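Local coordinates for class II aldolase/adducin N-terminal domain-containing protein (Thermoplasma acidophilum, PDB 3M4R) that is of unknown function but binds zinc through a class II aldolase/adducin domain, the N-terminal part of a longer protein that probably acts as an oxidoreductase, at residues T76-D82 / Y100-V106; M129-A133 / L185-G189; A121-Y125 / M173-K177; D16-V20 / T41-E47. All blocks are in the same frame, centred on the assembly; numbering follows the deposited sequence. Where two conformers were deposited one is given.

From the N terminus, interaction 4 first closes the loop between helix 16-28 and strand 40-48, laying the helix on the central sheet. Interaction 1 follows, bringing the end of helix 94-103 and the turn after it back to strand 75-79, at one margin of that sheet. The last two contacts cross, since segment 129-133 of interaction 2 falls between the two segments of interaction 3 while its partner 185-189 lies beyond them. Interaction 3 joins the loop before strand 127-131 to the end of helix 166-175, and interaction 2 joins the end of that strand to the turn at 185-189, where zinc is bound. Lys44 links interactions 4 and 3 through the carbonyls of Leu123 and Tyr125.

Interaction 1: T76-D82 / Y100-V106; sequences TGIRMDD and YLKKSMV
Ile78 and Met105 form a single antiparallel beta bridge, a non-hydrogen-bonded pair with CA atoms 4.7 Å apart. Backbone hydrogen bonds flank it, from Val106 N to Gly77 O (2.9 Å) and from Arg79 N to Ser104 O (2.9 Å), the second almost straight at 174°. A further bond comes from a side chain: Tyr100 OH donates to Asp82 O over 2.6 Å, tilted 27° from the carbonyl plane, with that oxygen lying at the edge of the phenol ring. Ser104 OG spends its proton inside its own segment, on Tyr100 O (2.8 Å), and meets Asp82 by packing alone, against its CB.

Apolar packing centres on Ile78 and Met105. Ile78 CD1 reaches Met105 CG, 3.7 Å away, while CG2 rests near Ser104 CB. The selenomethionine Met105 bends at its third torsion (83°), which brings CE against Thr76 CG2. Val106 CG1 lies against Gly77 and Arg79 CG. Thr76 OG1 turns to Pro111 O and Asn62, and Arg79 makes a salt bridge with Asp49.

No salt bridge joins the segments: two backbone bonds tie the turn after helix 94-103 to strand 75-79, and the Tyr100 phenol, from the helix itself, reaches the start of helix 80-85.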
# COMPACT_ATOMS: atom_id res chain seq x y z
N THR A 76 -0.81 7.56 10.48
CA THR A 76 -1.47 8.88 10.54
C THR A 76 -2.87 8.65 10.00
O THR A 76 -3.06 7.94 8.99
CB THR A 76 -0.68 9.91 9.77
OG1 THR A 76 0.51 10.27 10.53
CG2 THR A 76 -1.50 11.23 9.40
N GLY A 77 -3.86 9.23 10.69
CA GLY A 77 -5.27 9.08 10.33
C GLY A 77 -5.72 10.07 9.28
O GLY A 77 -5.64 11.29 9.53
N ILE A 78 -6.25 9.55 8.17
CA ILE A 78 -6.79 10.37 7.07
C ILE A 78 -8.26 10.07 6.93
O ILE A 78 -8.69 8.90 6.90
CB ILE A 78 -6.03 10.07 5.72
CG1 ILE A 78 -4.53 10.35 5.88
CG2 ILE A 78 -6.61 10.86 4.51
CD1 ILE A 78 -4.11 11.83 6.15
N ARG A 79 -9.07 11.09 6.86
CA ARG A 79 -10.51 10.88 6.69
C ARG A 79 -10.77 10.26 5.33
O ARG A 79 -10.36 10.81 4.34
CB ARG A 79 -11.29 12.19 6.79
CG ARG A 79 -11.11 12.93 8.11
CD ARG A 79 -11.83 14.28 8.18
NE ARG A 79 -11.68 14.71 9.56
CZ ARG A 79 -12.55 14.48 10.53
NH1 ARG A 79 -13.74 13.93 10.29
NH2 ARG A 79 -12.24 14.87 11.75
N MSE A 80 -11.46 9.12 5.29
CA MSE A 80 -11.75 8.46 4.03
C MSE A 80 -12.73 9.26 3.21
O MSE A 80 -12.59 9.30 1.99
CB MSE A 80 -12.29 7.03 4.21
CG MSE A 80 -11.11 6.00 4.39
SE MSE A 80 -10.03 5.73 2.78
CE MSE A 80 -11.47 4.94 1.75
N ASP A 81 -13.71 9.90 3.85
CA ASP A 81 -14.62 10.78 3.12
C ASP A 81 -13.84 11.79 2.29
O ASP A 81 -14.10 11.97 1.12
CB ASP A 81 -15.51 11.57 4.08
CG ASP A 81 -16.75 10.80 4.51
OD1 ASP A 81 -17.02 9.72 3.95
OD2 ASP A 81 -17.48 11.34 5.40
N ASP A 82 -12.84 12.42 2.92
CA ASP A 82 -11.98 13.41 2.26
C ASP A 82 -11.13 12.76 1.13
O ASP A 82 -11.06 13.25 0.01
CB ASP A 82 -11.04 14.03 3.26
CG ASP A 82 -11.72 15.03 4.20
OD1 ASP A 82 -12.97 15.11 4.21
OD2 ASP A 82 -10.96 15.77 4.89
N TYR A 100 -3.54 18.67 0.27
CA TYR A 100 -4.87 18.00 0.40
C TYR A 100 -4.88 17.03 1.56
O TYR A 100 -5.81 17.01 2.39
CB TYR A 100 -5.24 17.28 -0.88
CG TYR A 100 -6.67 16.78 -0.98
CD1 TYR A 100 -7.08 15.65 -0.32
CD2 TYR A 100 -7.62 17.46 -1.75
CE1 TYR A 100 -8.39 15.17 -0.43
CE2 TYR A 100 -8.93 17.01 -1.85
CZ TYR A 100 -9.30 15.90 -1.20
OH TYR A 100 -10.60 15.50 -1.31
N LEU A 101 -3.85 16.22 1.61
CA LEU A 101 -3.74 15.24 2.65
C LEU A 101 -3.66 15.86 4.05
O LEU A 101 -4.28 15.34 4.96
CB LEU A 101 -2.58 14.27 2.39
CG LEU A 101 -2.70 13.34 1.20
CD1 LEU A 101 -1.38 12.63 0.97
CD2 LEU A 101 -3.86 12.30 1.39
N LYS A 102 -2.91 16.96 4.19
CA LYS A 102 -2.80 17.68 5.43
C LYS A 102 -4.18 18.13 5.86
O LYS A 102 -4.52 18.01 7.05
CB LYS A 102 -1.83 18.90 5.30
CG LYS A 102 -1.57 19.68 6.60
CD LYS A 102 -0.54 20.90 6.41
CE LYS A 102 -0.12 21.55 7.81
NZ LYS A 102 0.24 23.03 7.93
N LYS A 103 -4.99 18.61 4.92
CA LYS A 103 -6.32 19.15 5.27
C LYS A 103 -7.30 17.99 5.60
O LYS A 103 -8.44 18.23 6.07
CB LYS A 103 -6.86 19.97 4.12
CG LYS A 103 -6.15 21.34 3.97
CD LYS A 103 -6.56 22.12 2.67
CE LYS A 103 -5.78 23.43 2.56
NZ LYS A 103 -6.23 24.15 1.35
N SER A 104 -6.86 16.78 5.32
CA SER A 104 -7.68 15.55 5.50
C SER A 104 -7.27 14.75 6.74
O SER A 104 -7.83 13.69 7.04
CB SER A 104 -7.59 14.67 4.26
OG SER A 104 -7.95 15.40 3.09
N MSE A 105 -6.33 15.29 7.51
CA MSE A 105 -5.78 14.61 8.70
C MSE A 105 -6.76 14.72 9.85
O MSE A 105 -7.25 15.80 10.17
CB MSE A 105 -4.45 15.20 9.12
CG MSE A 105 -3.29 14.72 8.29
SE MSE A 105 -1.72 15.75 8.59
CE MSE A 105 -1.06 14.82 10.24
N VAL A 106 -7.08 13.59 10.46
CA VAL A 106 -7.91 13.58 11.67
C VAL A 106 -7.23 14.32 12.83
O VAL A 106 -7.88 14.96 13.63
CB VAL A 106 -8.30 12.14 12.08
CG1 VAL A 106 -8.70 11.34 10.87
CG2 VAL A 106 -7.14 11.44 12.80

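Interaction 2: M129-A133 / L185-G189. With ZN (zinc ion), chain B.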
# COMPACT_ATOMS: atom_id res chain seq x y z
N MSE A 129 -0.93 -3.05 1.06
CA MSE A 129 0.51 -3.05 1.24
C MSE A 129 1.20 -2.71 -0.07
O MSE A 129 0.86 -3.25 -1.12
CB MSE A 129 0.94 -4.43 1.71
CG MSE A 129 0.40 -4.73 3.09
SE MSE A 129 1.02 -6.50 3.65
CE MSE A 129 0.04 -6.46 5.32
N HIS A 130 2.17 -1.83 0.03
CA HIS A 130 2.92 -1.32 -1.10
C HIS A 130 4.42 -1.48 -0.80
O HIS A 130 4.88 -0.95 0.20
CB HIS A 130 2.63 0.16 -1.30
CG HIS A 130 3.35 0.75 -2.45
ND1 HIS A 130 3.61 0.05 -3.61
CD2 HIS A 130 3.92 1.97 -2.61
CE1 HIS A 130 4.27 0.83 -4.45
NE2 HIS A 130 4.50 1.99 -3.85
N SER A 131 5.16 -2.16 -1.68
CA SER A 131 6.61 -2.21 -1.60
C SER A 131 7.29 -1.84 -2.93
O SER A 131 6.67 -1.81 -3.98
CB SER A 131 7.06 -3.62 -1.20
OG SER A 131 7.04 -4.50 -2.32
N HIS A 132 8.58 -1.59 -2.85
CA HIS A 132 9.39 -1.38 -4.02
C HIS A 132 10.31 -2.61 -4.15
O HIS A 132 11.51 -2.49 -4.31
CB HIS A 132 10.18 -0.08 -3.91
CG HIS A 132 9.32 1.14 -3.80
ND1 HIS A 132 9.82 2.36 -3.38
CD2 HIS A 132 7.99 1.34 -4.02
CE1 HIS A 132 8.84 3.25 -3.35
NE2 HIS A 132 7.73 2.67 -3.75
N ALA A 133 9.71 -3.80 -4.07
CA ALA A 133 10.45 -5.07 -4.00
C ALA A 133 11.46 -5.16 -5.13
O ALA A 133 11.09 -5.00 -6.29
CB ALA A 133 9.49 -6.23 -4.06
N LEU A 185 3.34 -2.62 -10.56
CA LEU A 185 3.61 -1.28 -11.11
C LEU A 185 5.01 -1.32 -11.70
O LEU A 185 6.00 -1.33 -10.96
CB LEU A 185 3.49 -0.21 -9.99
CG LEU A 185 2.22 -0.16 -9.12
CD1 LEU A 185 2.31 0.96 -8.03
CD2 LEU A 185 0.97 -0.02 -9.96
N ARG A 186 5.11 -1.41 -13.03
CA ARG A 186 6.41 -1.56 -13.65
C ARG A 186 7.34 -0.42 -13.28
O ARG A 186 6.93 0.73 -13.27
CB ARG A 186 6.31 -1.71 -15.17
CG ARG A 186 5.54 -2.97 -15.56
CD ARG A 186 5.60 -3.23 -17.07
NE ARG A 186 6.92 -3.70 -17.47
CZ ARG A 186 7.15 -4.56 -18.45
NH1 ARG A 186 8.39 -4.89 -18.73
NH2 ARG A 186 6.15 -5.11 -19.14
N LYS A 187 8.57 -0.79 -12.96
CA LYS A 187 9.63 0.14 -12.56
C LYS A 187 9.35 0.92 -11.29
O LYS A 187 9.92 2.01 -11.11
CB LYS A 187 9.98 1.11 -13.69
CG LYS A 187 10.23 0.44 -15.01
CD LYS A 187 11.08 1.32 -15.98
CE LYS A 187 11.19 0.67 -17.34
NZ LYS A 187 11.00 1.69 -18.40
N HIS A 188 8.45 0.38 -10.44
CA HIS A 188 8.04 1.00 -9.19
C HIS A 188 7.93 -0.06 -8.10
O HIS A 188 8.68 -0.03 -7.15
CB HIS A 188 6.70 1.73 -9.37
CG HIS A 188 6.23 2.49 -8.16
ND1 HIS A 188 5.10 3.29 -8.19
CD2 HIS A 188 6.71 2.59 -6.89
CE1 HIS A 188 4.88 3.80 -6.99
NE2 HIS A 188 5.86 3.42 -6.19
N GLY A 189 6.97 -0.98 -8.22
CA GLY A 189 6.82 -1.99 -7.19
C GLY A 189 5.52 -2.74 -7.31
O GLY A 189 5.03 -3.02 -8.41
ZN ZN B . 5.89 3.65 -4.24
O HOH W 1 7.08 5.23 -4.68
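His188 meets His130 and His132 at a zinc ion, the three imidazoles each presenting NE2 to the metal. Followed outward from CB, the His188 side chain places CG anti to the backbone N (chi1 -176°), which carries the ring toward segment 129-133. His188 CD2 comes within 3.3 Å of His132 NE2; on the other side of the ring His188 CE1 lies 3.6 Å from His130 NE2, and at the tip NE2 binds zinc at 2.0 Å.

The partner rings are turned differently. His130 directs its edge toward the His188 face in an offset edge-to-face pair, planes at 85°, and binds zinc through NE2 at 2.2 Å; its ND1 is held by Leu190 O, a second-shell bond that fixes the ring's rotation. His132 stands obliquely to His188, its NE2 2.1 Å from the metal. Glu116 and a water complete the site.

Behind the rings the backbones come close: Gly189 CA lies 3.2 Å from Ser131 O, where a side chain could not fit. His188 and Gly189 both face Leu185 in a classic beta bulge between strands 182-185 and 189-194. The site therefore lies where strand 127-131 ends beside this turn, with Leu168 of helix 166-175 against His188.

Interaction 3: A121-Y125 / M173-K177; sequences AFLPY and MNCFK
Phe176 carries one half of this contact, its ring set among Leu123, Pro124 and Tyr125; Phe122 and Met173 make the other half. The tightest packing is on Leu123, whose CD2 comes to 3.5 Å from Phe176 CD1, and on Tyr125, whose CE2 lies 3.6 Å from Phe176 CZ. The two aromatic rings meet rim to rim with planes at 84°, neither lying over the face of the other. Phe176 reaches them because its CG stands anti to the backbone N (chi1 178°), throwing the ring off the helix end toward segment 121-125.

The solvent side is different. Exposed Pro124, the centre of an inverse gamma turn, lays CD over one face of the Phe176 ring in a CH-pi contact, 4.1 Å from the centroid. With an alanine here instead of Phe176, Leu123 and Tyr125 would probably lose their common apolar partner and Pro124 the ring beneath it.

In the second patch the Phe122 ring is buried and the selenomethionine Met173 partly exposed. Met173 SE sits over one face of that ring, 4.0 Å from the centroid, a Met-aromatic contact; the CB atoms of Phe122 and Met173 also touch, at 3.8 Å.

The contact joins the loop between helix 117-121 and strand 127-131 to the end of helix 166-175. Phe193 of strand 189-194 meets the rings of both Phe176 and Tyr125, while Phe122 packs on Phe118, Phe166 and Ala169.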
# COMPACT_ATOMS: atom_id res chain seq x y z
N ALA A 121 -5.97 4.72 -0.35
CA ALA A 121 -7.36 5.22 -0.18
C ALA A 121 -8.24 4.71 -1.29
O ALA A 121 -9.39 4.38 -1.06
CB ALA A 121 -7.41 6.80 -0.13
N PHE A 122 -7.68 4.63 -2.50
CA PHE A 122 -8.43 4.33 -3.70
C PHE A 122 -8.57 2.82 -4.00
O PHE A 122 -9.20 2.48 -4.98
CB PHE A 122 -7.79 4.97 -4.92
CG PHE A 122 -7.91 6.47 -4.99
CD1 PHE A 122 -8.79 7.18 -4.20
CD2 PHE A 122 -7.15 7.16 -5.91
CE1 PHE A 122 -8.88 8.56 -4.33
CE2 PHE A 122 -7.23 8.52 -6.06
CZ PHE A 122 -8.09 9.23 -5.26
N LEU A 123 -8.04 1.96 -3.16
CA LEU A 123 -8.27 0.51 -3.30
C LEU A 123 -9.23 0.06 -2.21
O LEU A 123 -8.97 0.30 -1.00
CB LEU A 123 -6.95 -0.23 -3.19
CG LEU A 123 -6.05 -0.12 -4.43
CD1 LEU A 123 -4.64 -0.71 -4.13
CD2 LEU A 123 -6.71 -0.81 -5.58
N PRO A 124 -10.35 -0.58 -2.60
CA PRO A 124 -11.41 -0.81 -1.64
C PRO A 124 -11.27 -2.13 -0.92
O PRO A 124 -12.19 -3.00 -1.00
CB PRO A 124 -12.67 -0.84 -2.54
CG PRO A 124 -12.18 -1.47 -3.78
CD PRO A 124 -10.81 -0.85 -3.97
N TYR A 125 -10.13 -2.30 -0.27
CA TYR A 125 -9.87 -3.38 0.63
C TYR A 125 -9.39 -2.78 1.95
O TYR A 125 -8.76 -1.70 1.99
CB TYR A 125 -8.80 -4.32 0.07
CG TYR A 125 -9.28 -5.57 -0.69
CD1 TYR A 125 -9.91 -6.61 -0.01
CD2 TYR A 125 -9.04 -5.73 -2.06
CE1 TYR A 125 -10.37 -7.78 -0.68
CE2 TYR A 125 -9.45 -6.90 -2.75
CZ TYR A 125 -10.13 -7.93 -2.05
OH TYR A 125 -10.55 -9.10 -2.69
N MSE A 173 -6.68 3.00 -9.14
CA MSE A 173 -8.07 2.95 -8.83
C MSE A 173 -8.86 2.32 -9.97
O MSE A 173 -9.68 1.44 -9.73
CB MSE A 173 -8.63 4.36 -8.60
CG MSE A 173 -10.05 4.38 -8.13
SE MSE A 173 -10.65 6.21 -7.73
CE MSE A 173 -11.14 6.76 -9.51
N ASN A 174 -8.63 2.79 -11.18
CA ASN A 174 -9.42 2.35 -12.33
C ASN A 174 -9.08 0.93 -12.83
O ASN A 174 -9.94 0.30 -13.42
CB ASN A 174 -9.28 3.35 -13.48
CG ASN A 174 -9.85 4.74 -13.14
OD1 ASN A 174 -10.84 4.89 -12.38
ND2 ASN A 174 -9.23 5.77 -13.72
N CYS A 175 -7.88 0.42 -12.57
CA CYS A 175 -7.53 -0.91 -13.07
C CYS A 175 -7.88 -1.98 -12.06
O CYS A 175 -7.93 -3.15 -12.39
CB CYS A 175 -6.06 -0.98 -13.46
SG CYS A 175 -5.68 0.16 -14.79
N PHE A 176 -8.13 -1.59 -10.81
CA PHE A 176 -8.51 -2.56 -9.82
C PHE A 176 -9.74 -3.35 -10.32
O PHE A 176 -10.68 -2.76 -10.81
CB PHE A 176 -8.81 -1.91 -8.47
CG PHE A 176 -9.25 -2.90 -7.45
CD1 PHE A 176 -8.32 -3.70 -6.81
CD2 PHE A 176 -10.61 -3.10 -7.21
CE1 PHE A 176 -8.72 -4.65 -5.88
CE2 PHE A 176 -11.03 -4.08 -6.29
CZ PHE A 176 -10.08 -4.86 -5.62
N LYS A 177 -9.70 -4.69 -10.24
CA LYS A 177 -10.89 -5.53 -10.51
C LYS A 177 -11.12 -6.53 -9.36
O LYS A 177 -10.16 -7.06 -8.78
CB LYS A 177 -10.75 -6.29 -11.84
CG LYS A 177 -10.83 -5.42 -13.10

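Interaction 4: D16-V20 / T41-E47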
# COMPACT_ATOMS: atom_id res chain seq x y z
N ASP A 16 -7.12 -2.97 14.88
CA ASP A 16 -6.71 -2.81 13.52
C ASP A 16 -5.30 -2.24 13.40
O ASP A 16 -4.54 -2.69 12.57
CB ASP A 16 -7.67 -1.90 12.77
CG ASP A 16 -9.00 -2.58 12.49
OD1 ASP A 16 -9.07 -3.84 12.59
OD2 ASP A 16 -9.98 -1.88 12.18
N ILE A 17 -4.97 -1.26 14.22
CA ILE A 17 -3.62 -0.70 14.16
C ILE A 17 -2.55 -1.74 14.56
O ILE A 17 -1.49 -1.83 13.93
CB ILE A 17 -3.53 0.63 14.95
CG1 ILE A 17 -4.24 1.76 14.14
CG2 ILE A 17 -2.06 1.02 15.19
CD1 ILE A 17 -4.59 3.07 14.96
N ASP A 18 -2.80 -2.52 15.59
CA ASP A 18 -1.86 -3.59 15.96
C ASP A 18 -1.64 -4.54 14.78
O ASP A 18 -0.51 -4.97 14.53
CB ASP A 18 -2.31 -4.41 17.19
CG ASP A 18 -2.38 -3.58 18.47
OD1 ASP A 18 -1.65 -2.59 18.59
OD2 ASP A 18 -3.18 -3.92 19.37
N GLU A 19 -2.70 -4.86 14.06
CA GLU A 19 -2.58 -5.76 12.90
C GLU A 19 -1.73 -5.17 11.76
O GLU A 19 -0.85 -5.83 11.25
CB GLU A 19 -3.97 -6.15 12.36
CG GLU A 19 -3.91 -7.15 11.18
CD GLU A 19 -5.27 -7.82 10.95
OE1 GLU A 19 -6.18 -7.56 11.72
OE2 GLU A 19 -5.44 -8.58 9.98
N VAL A 20 -1.99 -3.93 11.38
CA VAL A 20 -1.21 -3.26 10.33
C VAL A 20 0.24 -3.07 10.75
O VAL A 20 1.12 -3.17 9.89
CB VAL A 20 -1.83 -1.88 9.86
CG1 VAL A 20 -1.52 -0.71 10.82
CG2 VAL A 20 -1.36 -1.57 8.41
N THR A 41 2.09 0.92 4.09
CA THR A 41 0.97 0.11 4.39
C THR A 41 -0.15 0.96 4.96
O THR A 41 0.08 2.12 5.41
CB THR A 41 1.37 -0.90 5.46
OG1 THR A 41 1.95 -0.18 6.57
CG2 THR A 41 2.42 -1.90 4.86
N SER A 42 -1.33 0.36 5.05
CA SER A 42 -2.49 1.05 5.55
C SER A 42 -3.58 0.09 5.98
O SER A 42 -3.60 -1.06 5.58
CB SER A 42 -3.04 2.00 4.52
OG SER A 42 -3.64 1.32 3.44
N VAL A 43 -4.43 0.56 6.88
CA VAL A 43 -5.61 -0.16 7.27
C VAL A 43 -6.78 0.84 7.34
O VAL A 43 -6.61 1.94 7.86
CB VAL A 43 -5.43 -0.88 8.60
CG1 VAL A 43 -5.03 0.08 9.69
CG2 VAL A 43 -6.69 -1.72 8.94
N LYS A 44 -7.93 0.46 6.77
CA LYS A 44 -9.16 1.24 6.88
C LYS A 44 -9.94 0.83 8.14
O LYS A 44 -10.18 -0.36 8.40
CB LYS A 44 -10.01 1.07 5.64
CG LYS A 44 -9.33 1.65 4.39
CD LYS A 44 -10.12 1.32 3.14
CE LYS A 44 -9.36 1.76 1.86
NZ LYS A 44 -8.12 0.94 1.58
N THR A 45 -10.28 1.82 8.97
CA THR A 45 -10.72 1.53 10.31
C THR A 45 -11.81 2.47 10.74
O THR A 45 -12.04 3.48 10.09
CB THR A 45 -9.50 1.58 11.25
OG1 THR A 45 -9.82 0.92 12.48
CG2 THR A 45 -9.01 3.00 11.48
N THR A 46 -12.51 2.14 11.82
CA THR A 46 -13.56 3.02 12.39
C THR A 46 -13.08 3.67 13.64
O THR A 46 -12.58 2.99 14.54
CB THR A 46 -14.78 2.17 12.70
OG1 THR A 46 -15.12 1.47 11.52
CG2 THR A 46 -16.00 2.98 13.15
N GLU A 47 -13.22 5.01 13.70
CA GLU A 47 -12.78 5.79 14.81
C GLU A 47 -13.81 6.89 15.10
O GLU A 47 -14.67 7.19 14.27
CB GLU A 47 -11.45 6.47 14.49
CG GLU A 47 -10.43 5.54 13.99
CD GLU A 47 -9.05 6.17 13.86
OE1 GLU A 47 -8.90 7.41 14.04
OE2 GLU A 47 -8.10 5.40 13.56
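Val20 and Val43 pack directly against each other, and with Asp16 they bury the greater part of this helix-on-strand contact. Val20 CB and Val43 CG1 are 3.8 Å apart. On Val20, CG2 stands anti to the backbone N and reaches down to the strand backbone, 3.6 Å from Ser42 O, while CG1 shares Val43 CG1 with CB. One turn earlier on the helix, Asp16 rests its CB on Val43 CG2 at 4.0 Å, and its carboxylate goes on to Thr45. There Thr45 OG1 donates to Asp16 OD2 over 2.8 Å, and OD2 accepts on its anti lone pair, the one facing away from OD1.

The same oxygen OD2 also forms a salt bridge with Lys126, so it serves two partners at once. A leucine in place of Asp16 would probably leave Thr45 OG1 without its acceptor and the charge of Lys126 without its mate.

Helix 16-20 runs nearly antiparallel to strand 41-47, axes 8.3 Å apart at closest approach and at 162°. The helix lies on one face of the sheet, with Phe75 of strand 75-79 touching Val20 and Thr41. Strands 54-61 and 127-131 flank strand 40-48, and Phe127 of strand 127-131 packs on Val43.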